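Local coordinates for heme-binding protein A (Haemophilus parasuis 29755, PDB 3TPA) that probably binds glutathione as the solute-binding component of a bacterial uptake system, at residues 296-301 and 328-333; 303-308 and 368-373. The protein carries 1 engineered substitution. All blocks are in the same frame, centred on the assembly; numbering follows the deposited sequence. Where two conformers were deposited one is given.

Interaction 1: residues 296-301 and 328-333; sequences TDKKAI and LPQYEF
F333 lies with one face of its ring against D297 CA and CB, while the carbonyl carbon of T296 is reached obliquely, 3.6 Å from F333 CD1. The CB of D297 stands over the middle of the ring, 3.8 Å from the centroid and 9° off the normal, a CH-pi contact. The carboxylate is stacked on the same ring at 18° between planes, with D297 OD2 3.5 Å from F333 CE2. In D297, CG is anti to the backbone N (chi1 -163°), which also leaves the carboxylate beside the first turn of helix 298-306. There D297 is the N-cap: A300 N reaches OD1 at 3.2 Å, from above the carboxylate plane. The N-H of A300, and probably the positive end of the helix dipole, would partly offset the carboxylate's charge beside the ring.

K298 and Q330 meet differently. The lysine is extended beyond CG and crosses the bent glutamine at about a right angle, yet K298 NZ stays 3.9 Å from Q330 OE1. Water 4 fills the step, accepting from NZ and donating to OE1, while water 2 takes Y331 N as a donor and gives a proton to the same OE1. Water 1 lies between T296 O and Y331 O. NZ is also hydrogen-bonded to P480 O and H293 NE2, and Q330 NE2 to L328 O and T314 O. Helix 298-306 and the loop before helix 335-344 are thus joined by an aromatic-carboxylate stack and a water-bridged polar region. With no direct hydrogen bond between the segments, the lysine charge is probably shared among the waters, P480 O and H293.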
ATOM      1  N   THR A 296      20.535  16.536  -8.759  1.00 16.36           N
ATOM      2  CA  THR A 296      19.405  16.402  -7.843  1.00 12.99           C
ATOM      3  C   THR A 296      19.986  16.117  -6.460  1.00 18.11           C
ATOM      4  O   THR A 296      20.561  15.055  -6.218  1.00 14.50           O
ATOM      5  CB  THR A 296      18.404  15.280  -8.283  1.00 11.75           C
ATOM      6  OG1 THR A 296      17.909  15.563  -9.596  1.00 15.72           O
ATOM      7  CG2 THR A 296      17.202  15.194  -7.333  1.00 13.04           C
ATOM      8  N   ASP A 297      19.868  17.101  -5.568  1.00 16.22           N
ATOM      9  CA  ASP A 297      20.401  17.005  -4.210  1.00 15.13           C
ATOM     10  C   ASP A 297      19.376  16.274  -3.352  1.00 18.65           C
ATOM     11  O   ASP A 297      18.518  16.903  -2.746  1.00 13.23           O
ATOM     12  CB  ASP A 297      20.627  18.413  -3.642  1.00 15.26           C
ATOM     13  CG  ASP A 297      21.539  18.419  -2.421  1.00 22.91           C
ATOM     14  OD1 ASP A 297      21.654  17.378  -1.750  1.00 19.25           O
ATOM     15  OD2 ASP A 297      22.131  19.480  -2.119  1.00 26.04           O
ATOM     16  N   LYS A 298      19.447  14.945  -3.324  1.00 17.77           N
ATOM     17  CA  LYS A 298      18.426  14.148  -2.646  1.00 13.08           C
ATOM     18  C   LYS A 298      18.447  14.357  -1.128  1.00 13.93           C
ATOM     19  O   LYS A 298      17.399  14.441  -0.499  1.00 15.09           O
ATOM     20  CB  LYS A 298      18.575  12.659  -2.980  1.00 13.65           C
ATOM     21  CG  LYS A 298      18.520  12.333  -4.494  1.00 10.55           C
ATOM     22  CD  LYS A 298      18.698  10.834  -4.775  1.00 16.30           C
ATOM     23  CE  LYS A 298      18.864  10.562  -6.276  1.00 14.43           C
ATOM     24  NZ  LYS A 298      18.841   9.096  -6.584  1.00 23.08           N
ATOM     25  N   LYS A 299      19.639  14.417  -0.539  1.00 15.50           N
ATOM     26  CA  LYS A 299      19.749  14.633   0.906  1.00 20.00           C
ATOM     27  C   LYS A 299      19.126  15.974   1.318  1.00 16.81           C
ATOM     28  O   LYS A 299      18.406  16.039   2.307  1.00 15.79           O
ATOM     29  CB  LYS A 299      21.205  14.586   1.364  1.00 26.38           C
ATOM     30  CG  LYS A 299      21.399  14.737   2.883  1.00 38.23           C
ATOM     31  CD  LYS A 299      22.861  15.037   3.229  1.00 47.85           C
ATOM     32  CE  LYS A 299      23.108  15.040   4.737  1.00 54.75           C
ATOM     33  NZ  LYS A 299      22.345  16.093   5.467  1.00 57.97           N
ATOM     34  N   ALA A 300      19.408  17.030   0.555  1.00 12.95           N
ATOM     35  CA  ALA A 300      18.786  18.342   0.795  1.00 22.51           C
ATOM     36  C   ALA A 300      17.258  18.253   0.730  1.00 23.24           C
ATOM     37  O   ALA A 300      16.567  18.786   1.573  1.00 18.83           O
ATOM     38  CB  ALA A 300      19.287  19.382  -0.226  1.00 19.97           C
ATOM     39  N   ILE A 301      16.743  17.579  -0.293  1.00 17.16           N
ATOM     40  CA  ILE A 301      15.296  17.443  -0.465  1.00 14.80           C
ATOM     41  C   ILE A 301      14.658  16.734   0.719  1.00 19.34           C
ATOM     42  O   ILE A 301      13.717  17.232   1.327  1.00 19.95           O
ATOM     43  CB  ILE A 301      14.957  16.680  -1.766  1.00 12.69           C
ATOM     44  CG1 ILE A 301      15.423  17.498  -2.962  1.00 16.64           C
ATOM     45  CG2 ILE A 301      13.458  16.392  -1.868  1.00 10.85           C
ATOM     46  CD1 ILE A 301      15.307  16.776  -4.290  1.00 21.47           C
ATOM     47  N   LEU A 328      23.382  -0.965  -5.947  1.00 21.26           N
ATOM     48  CA  LEU A 328      22.983  -0.296  -7.179  1.00 21.14           C
ATOM     49  C   LEU A 328      23.808   0.982  -7.334  1.00 29.58           C
ATOM     50  O   LEU A 328      23.852   1.810  -6.420  1.00 28.91           O
ATOM     51  CB  LEU A 328      21.496   0.055  -7.126  1.00 15.58           C
ATOM     52  CG  LEU A 328      20.866   0.570  -8.421  1.00 20.25           C
ATOM     53  CD1 LEU A 328      20.998  -0.467  -9.577  1.00 16.96           C
ATOM     54  CD2 LEU A 328      19.405   0.924  -8.177  1.00 17.24           C
ATOM     55  N   PRO A 329      24.466   1.148  -8.491  1.00 26.84           N
ATOM     56  CA  PRO A 329      25.283   2.350  -8.704  1.00 22.03           C
ATOM     57  C   PRO A 329      24.418   3.601  -8.661  1.00 18.40           C
ATOM     58  O   PRO A 329      23.286   3.580  -9.140  1.00 21.68           O
ATOM     59  CB  PRO A 329      25.859   2.137 -10.110  1.00 24.11           C
ATOM     60  CG  PRO A 329      25.792   0.653 -10.336  1.00 27.18           C
ATOM     61  CD  PRO A 329      24.538   0.218  -9.635  1.00 27.06           C
ATOM     62  N   GLN A 330      24.945   4.671  -8.075  1.00 20.11           N
ATOM     63  CA  GLN A 330      24.205   5.917  -7.894  1.00 17.92           C
ATOM     64  C   GLN A 330      24.828   7.047  -8.707  1.00 25.58           C
ATOM     65  O   GLN A 330      26.045   7.048  -8.985  1.00 20.69           O
ATOM     66  CB  GLN A 330      24.194   6.328  -6.416  1.00 21.62           C
ATOM     67  CG  GLN A 330      23.495   5.329  -5.506  1.00 24.60           C
ATOM     68  CD  GLN A 330      22.039   5.144  -5.882  1.00 29.61           C
ATOM     69  OE1 GLN A 330      21.253   6.089  -5.835  1.00 27.31           O
ATOM     70  NE2 GLN A 330      21.678   3.928  -6.278  1.00 26.60           N
ATOM     71  N   TYR A 331      23.997   8.010  -9.089  1.00 20.01           N
ATOM     72  CA  TYR A 331      24.508   9.226  -9.704  1.00 21.38           C
ATOM     73  C   TYR A 331      24.671  10.245  -8.588  1.00 23.66           C
ATOM     74  O   TYR A 331      23.756  11.009  -8.298  1.00 24.52           O
ATOM     75  CB  TYR A 331      23.557   9.749 -10.783  1.00 17.66           C
ATOM     76  CG  TYR A 331      23.282   8.757 -11.908  1.00 20.08           C
ATOM     77  CD1 TYR A 331      24.157   8.617 -12.980  1.00 21.79           C
ATOM     78  CD2 TYR A 331      22.147   7.958 -11.888  1.00 14.23           C
ATOM     79  CE1 TYR A 331      23.897   7.700 -14.006  1.00 18.93           C
ATOM     80  CE2 TYR A 331      21.887   7.072 -12.893  1.00 19.02           C
ATOM     81  CZ  TYR A 331      22.764   6.936 -13.942  1.00 13.66           C
ATOM     82  OH  TYR A 331      22.461   6.039 -14.927  1.00 16.72           O
ATOM     83  N   GLU A 332      25.831  10.245  -7.944  1.00 20.89           N
ATOM     84  CA  GLU A 332      26.043  11.111  -6.787  1.00 20.88           C
ATOM     85  C   GLU A 332      25.829  12.580  -7.130  1.00 22.59           C
ATOM     86  O   GLU A 332      26.037  12.987  -8.266  1.00 20.39           O
ATOM     87  CB  GLU A 332      27.446  10.900  -6.215  1.00 26.33           C
ATOM     88  CG  GLU A 332      28.564  11.551  -7.023  1.00 41.17           C
ATOM     89  CD  GLU A 332      28.940  10.781  -8.287  1.00 46.49           C
ATOM     90  OE1 GLU A 332      28.426   9.658  -8.533  1.00 36.25           O
ATOM     91  OE2 GLU A 332      29.771  11.319  -9.046  1.00 51.54           O
ATOM     92  N   PHE A 333      25.414  13.374  -6.145  1.00 20.40           N
ATOM     93  CA  PHE A 333      25.154  14.796  -6.380  1.00 18.10           C
ATOM     94  C   PHE A 333      26.475  15.541  -6.602  1.00 22.00           C
ATOM     95  O   PHE A 333      27.335  15.597  -5.722  1.00 21.66           O
ATOM     96  CB  PHE A 333      24.323  15.429  -5.247  1.00 17.83           C
ATOM     97  CG  PHE A 333      24.112  16.929  -5.400  1.00 25.19           C
ATOM     98  CD1 PHE A 333      23.305  17.437  -6.406  1.00 23.53           C
ATOM     99  CD2 PHE A 333      24.733  17.829  -4.533  1.00 25.06           C
ATOM    100  CE1 PHE A 333      23.131  18.819  -6.553  1.00 21.23           C
ATOM    101  CE2 PHE A 333      24.554  19.207  -4.666  1.00 19.67           C
ATOM    102  CZ  PHE A 333      23.759  19.701  -5.667  1.00 22.68           C
TER
HETATM  103  O   HOH W   1      22.026  12.684  -6.874  1.00 18.72           O
HETATM  104  O   HOH W   2      21.492   7.596  -7.924  1.00 23.39           O
HETATM  105  O   HOH W   3      21.835   9.708  -6.195  1.00 28.16           O
HETATM  106  O   HOH W   4      20.085   7.847  -4.472  1.00 29.39           O

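Interaction 2: residues 303-308 and 368-373; sequences DAVYQG and PRRTAE
Van der Waals contact accounts for most of the meeting between A304, V305, R370 and T371. A304 CB sits 3.7 Å above one face of the R370 guanidinium, offset toward its rim, with the methyl 3.9 Å from CZ. The arginine leaves its helix with CG anti to the backbone N and then bends at chi2 (74°), which brings the flat group over the alanine. Deeper in, V305 and T371 cross at about a right angle: V305 CG2 is 3.5 Å from T371 OG1, and it also lies 4.2 Å from R370 CG.

These residues join the C-terminal end of helix 298-306 to the first turns of helix 368-381. Both helices belong to the domain built around the mixed sheet that includes strands 407-413 and 478-491, in a protein of the periplasmic binding protein clan; T371 rests on T409 and F481 of those strands.

Polar links are indirect. Water 5 donates to A304 O (2.8 Å) and accepts from R370 NH1 (3.0 Å), bridging the helices beside the alanine-guanidinium contact. The T371 hydroxyl, although it touches the valine methyl, has its hydrogen bonds with N367 O and N365 ND2, from the loop leading into helix 368-381.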
ATOM      1  N   ASP A 303      15.873  16.203   3.668  1.00 20.02           N
ATOM      2  CA  ASP A 303      16.063  17.021   4.874  1.00 19.58           C
ATOM      3  C   ASP A 303      15.070  18.166   4.971  1.00 24.88           C
ATOM      4  O   ASP A 303      14.420  18.335   6.003  1.00 24.46           O
ATOM      5  CB  ASP A 303      17.496  17.545   4.950  1.00 20.04           C
ATOM      6  CG  ASP A 303      18.467  16.498   5.473  1.00 28.53           C
ATOM      7  OD1 ASP A 303      17.995  15.458   5.977  1.00 31.05           O
ATOM      8  OD2 ASP A 303      19.692  16.713   5.401  1.00 24.05           O
ATOM      9  N   ALA A 304      14.952  18.953   3.901  1.00 19.12           N
ATOM     10  CA  ALA A 304      14.019  20.083   3.881  1.00 21.29           C
ATOM     11  C   ALA A 304      12.544  19.685   3.847  1.00 25.55           C
ATOM     12  O   ALA A 304      11.713  20.287   4.527  1.00 27.01           O
ATOM     13  CB  ALA A 304      14.320  20.984   2.703  1.00 22.11           C
ATOM     14  N   VAL A 305      12.217  18.685   3.040  1.00 20.16           N
ATOM     15  CA  VAL A 305      10.820  18.341   2.791  1.00 20.00           C
ATOM     16  C   VAL A 305      10.171  17.437   3.852  1.00 21.83           C
ATOM     17  O   VAL A 305       9.046  17.684   4.267  1.00 15.84           O
ATOM     18  CB  VAL A 305      10.665  17.704   1.411  1.00 20.36           C
ATOM     19  CG1 VAL A 305       9.247  17.152   1.218  1.00 25.71           C
ATOM     20  CG2 VAL A 305      11.021  18.719   0.332  1.00 18.45           C
ATOM     21  N   TYR A 306      10.873  16.390   4.284  1.00 20.94           N
ATOM     22  CA  TYR A 306      10.247  15.379   5.147  1.00 19.37           C
ATOM     23  C   TYR A 306      10.446  15.612   6.640  1.00 24.89           C
ATOM     24  O   TYR A 306       9.900  14.885   7.464  1.00 25.72           O
ATOM     25  CB  TYR A 306      10.703  13.966   4.767  1.00 18.61           C
ATOM     26  CG  TYR A 306      10.276  13.553   3.371  1.00 18.80           C
ATOM     27  CD1 TYR A 306       9.196  12.704   3.165  1.00 15.82           C
ATOM     28  CD2 TYR A 306      10.972  14.008   2.260  1.00 17.41           C
ATOM     29  CE1 TYR A 306       8.813  12.333   1.868  1.00 18.38           C
ATOM     30  CE2 TYR A 306      10.604  13.656   0.989  1.00 10.95           C
ATOM     31  CZ  TYR A 306       9.531  12.817   0.788  1.00 14.82           C
ATOM     32  OH  TYR A 306       9.188  12.476  -0.509  1.00 16.53           O
ATOM     33  N   GLN A 307      11.239  16.621   6.971  1.00 26.93           N
ATOM     34  CA  GLN A 307      11.478  16.991   8.362  0.53 26.85           C
ATOM     35  C   GLN A 307      11.718  15.770   9.251  1.00 27.43           C
ATOM     36  O   GLN A 307      11.151  15.669  10.357  1.00 26.64           O
ATOM     37  CB  GLN A 307      10.302  17.808   8.887  0.53 28.89           C
ATOM     38  CG  GLN A 307      10.057  19.078   8.089  0.53 34.30           C
ATOM     39  CD  GLN A 307       8.933  19.914   8.659  0.53 34.29           C
ATOM     40  OE1 GLN A 307       9.144  20.723   9.559  0.53 35.03           O
ATOM     41  NE2 GLN A 307       7.729  19.721   8.136  0.53 31.18           N
ATOM     42  N   GLY A 308      12.546  14.852   8.758  1.00 21.74           N
ATOM     43  CA  GLY A 308      12.921  13.643   9.469  1.00 20.97           C
ATOM     44  C   GLY A 308      12.100  12.418   9.093  1.00 24.06           C
ATOM     45  O   GLY A 308      12.529  11.283   9.306  1.00 24.05           O
ATOM     46  N   PRO A 368       5.724  18.875  -2.364  1.00 19.59           N
ATOM     47  CA  PRO A 368       6.200  18.870  -3.751  1.00 21.24           C
ATOM     48  C   PRO A 368       6.708  20.250  -4.163  1.00 22.68           C
ATOM     49  O   PRO A 368       7.672  20.329  -4.922  1.00 18.20           O
ATOM     50  CB  PRO A 368       4.942  18.512  -4.555  1.00 22.25           C
ATOM     51  CG  PRO A 368       4.018  17.870  -3.586  1.00 15.30           C
ATOM     52  CD  PRO A 368       4.305  18.484  -2.263  1.00 16.96           C
ATOM     53  N   ARG A 369       6.082  21.319  -3.664  1.00 17.01           N
ATOM     54  CA  ARG A 369       6.476  22.676  -4.031  0.52 19.83           C
ATOM     55  C   ARG A 369       7.920  22.949  -3.636  1.00 20.20           C
ATOM     56  O   ARG A 369       8.706  23.464  -4.425  1.00 21.38           O
ATOM     57  CB  ARG A 369       5.533  23.706  -3.394  0.52 23.73           C
ATOM     58  CG  ARG A 369       5.925  25.171  -3.600  0.52 29.16           C
ATOM     59  CD  ARG A 369       5.753  25.641  -5.037  0.52 30.10           C
ATOM     60  NE  ARG A 369       4.426  25.351  -5.572  0.52 32.29           N
ATOM     61  CZ  ARG A 369       3.989  25.799  -6.745  0.52 26.58           C
ATOM     62  NH1 ARG A 369       2.780  25.483  -7.176  0.52 11.95           N
ATOM     63  NH2 ARG A 369       4.770  26.567  -7.489  0.52 20.86           N
ATOM     64  N   ARG A 370       8.269  22.598  -2.405  1.00 21.48           N
ATOM     65  CA  ARG A 370       9.643  22.813  -1.943  1.00 23.46           C
ATOM     66  C   ARG A 370      10.630  21.885  -2.639  1.00 19.00           C
ATOM     67  O   ARG A 370      11.752  22.280  -2.932  1.00 22.95           O
ATOM     68  CB  ARG A 370       9.768  22.671  -0.424  1.00 21.53           C
ATOM     69  CG  ARG A 370      11.203  22.891   0.072  1.00 27.84           C
ATOM     70  CD  ARG A 370      11.589  24.369   0.018  1.00 33.13           C
ATOM     71  NE  ARG A 370      12.912  24.630   0.580  1.00 35.47           N
ATOM     72  CZ  ARG A 370      13.197  24.618   1.881  1.00 44.91           C
ATOM     73  NH1 ARG A 370      12.257  24.346   2.778  1.00 55.30           N
ATOM     74  NH2 ARG A 370      14.430  24.876   2.288  1.00 40.20           N
ATOM     75  N   THR A 371      10.217  20.645  -2.883  1.00 16.78           N
ATOM     76  CA  THR A 371      10.993  19.724  -3.703  1.00 17.03           C
ATOM     77  C   THR A 371      11.323  20.417  -5.028  1.00 19.35           C
ATOM     78  O   THR A 371      12.479  20.538  -5.417  1.00 22.04           O
ATOM     79  CB  THR A 371      10.190  18.431  -4.005  1.00 17.82           C
ATOM     80  OG1 THR A 371       9.784  17.804  -2.783  1.00 18.70           O
ATOM     81  CG2 THR A 371      11.030  17.447  -4.825  1.00 10.30           C
ATOM     82  N   ALA A 372      10.295  20.901  -5.711  1.00 20.35           N
ATOM     83  CA  ALA A 372      10.498  21.544  -7.007  1.00 21.32           C
ATOM     84  C   ALA A 372      11.462  22.740  -6.931  1.00 21.02           C
ATOM     85  O   ALA A 372      12.281  22.949  -7.827  1.00 21.70           O
ATOM     86  CB  ALA A 372       9.153  21.972  -7.608  1.00 12.09           C
ATOM     87  N   GLU A 373      11.345  23.536  -5.872  1.00 24.41           N
ATOM     88  CA  GLU A 373      12.162  24.747  -5.740  1.00 20.09           C
ATOM     89  C   GLU A 373      13.640  24.417  -5.581  1.00 23.08           C
ATOM     90  O   GLU A 373      14.504  25.069  -6.169  1.00 25.65           O
ATOM     91  CB  GLU A 373      11.686  25.595  -4.547  1.00 20.20           C
ATOM     92  CG  GLU A 373      10.428  26.377  -4.826  1.00 22.83           C
ATOM     93  CD  GLU A 373       9.827  26.993  -3.577  1.00 31.64           C
ATOM     94  OE1 GLU A 373      10.371  26.772  -2.473  1.00 27.66           O
ATOM     95  OE2 GLU A 373       8.796  27.689  -3.700  1.00 26.31           O
TER
HETATM   96  O   HOH W   5      12.122  22.925   5.368  1.00 62.66           O

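Helix 298-306 serves both contacts, its start in interaction 1 and its last turn in interaction 2, with centres 14 Å apart. I301 CG2 touches T371 CG2 at 4.0 Å, so the two sites are in direct contact. Interaction 1 is a surface contact with a loop, whereas interaction 2 is partly buried and sets helix against helix, its V305 and T371 lying inside and R370 outside. Neither has a direct hydrogen bond between its segments. The loop contact pairs an aromatic ring with a capping carboxylate and uses several bridging waters; the helix pair sets small aliphatic groups against an arginine's flat face and a threonine hydroxyl, and has a single water bridge near its exposed margin.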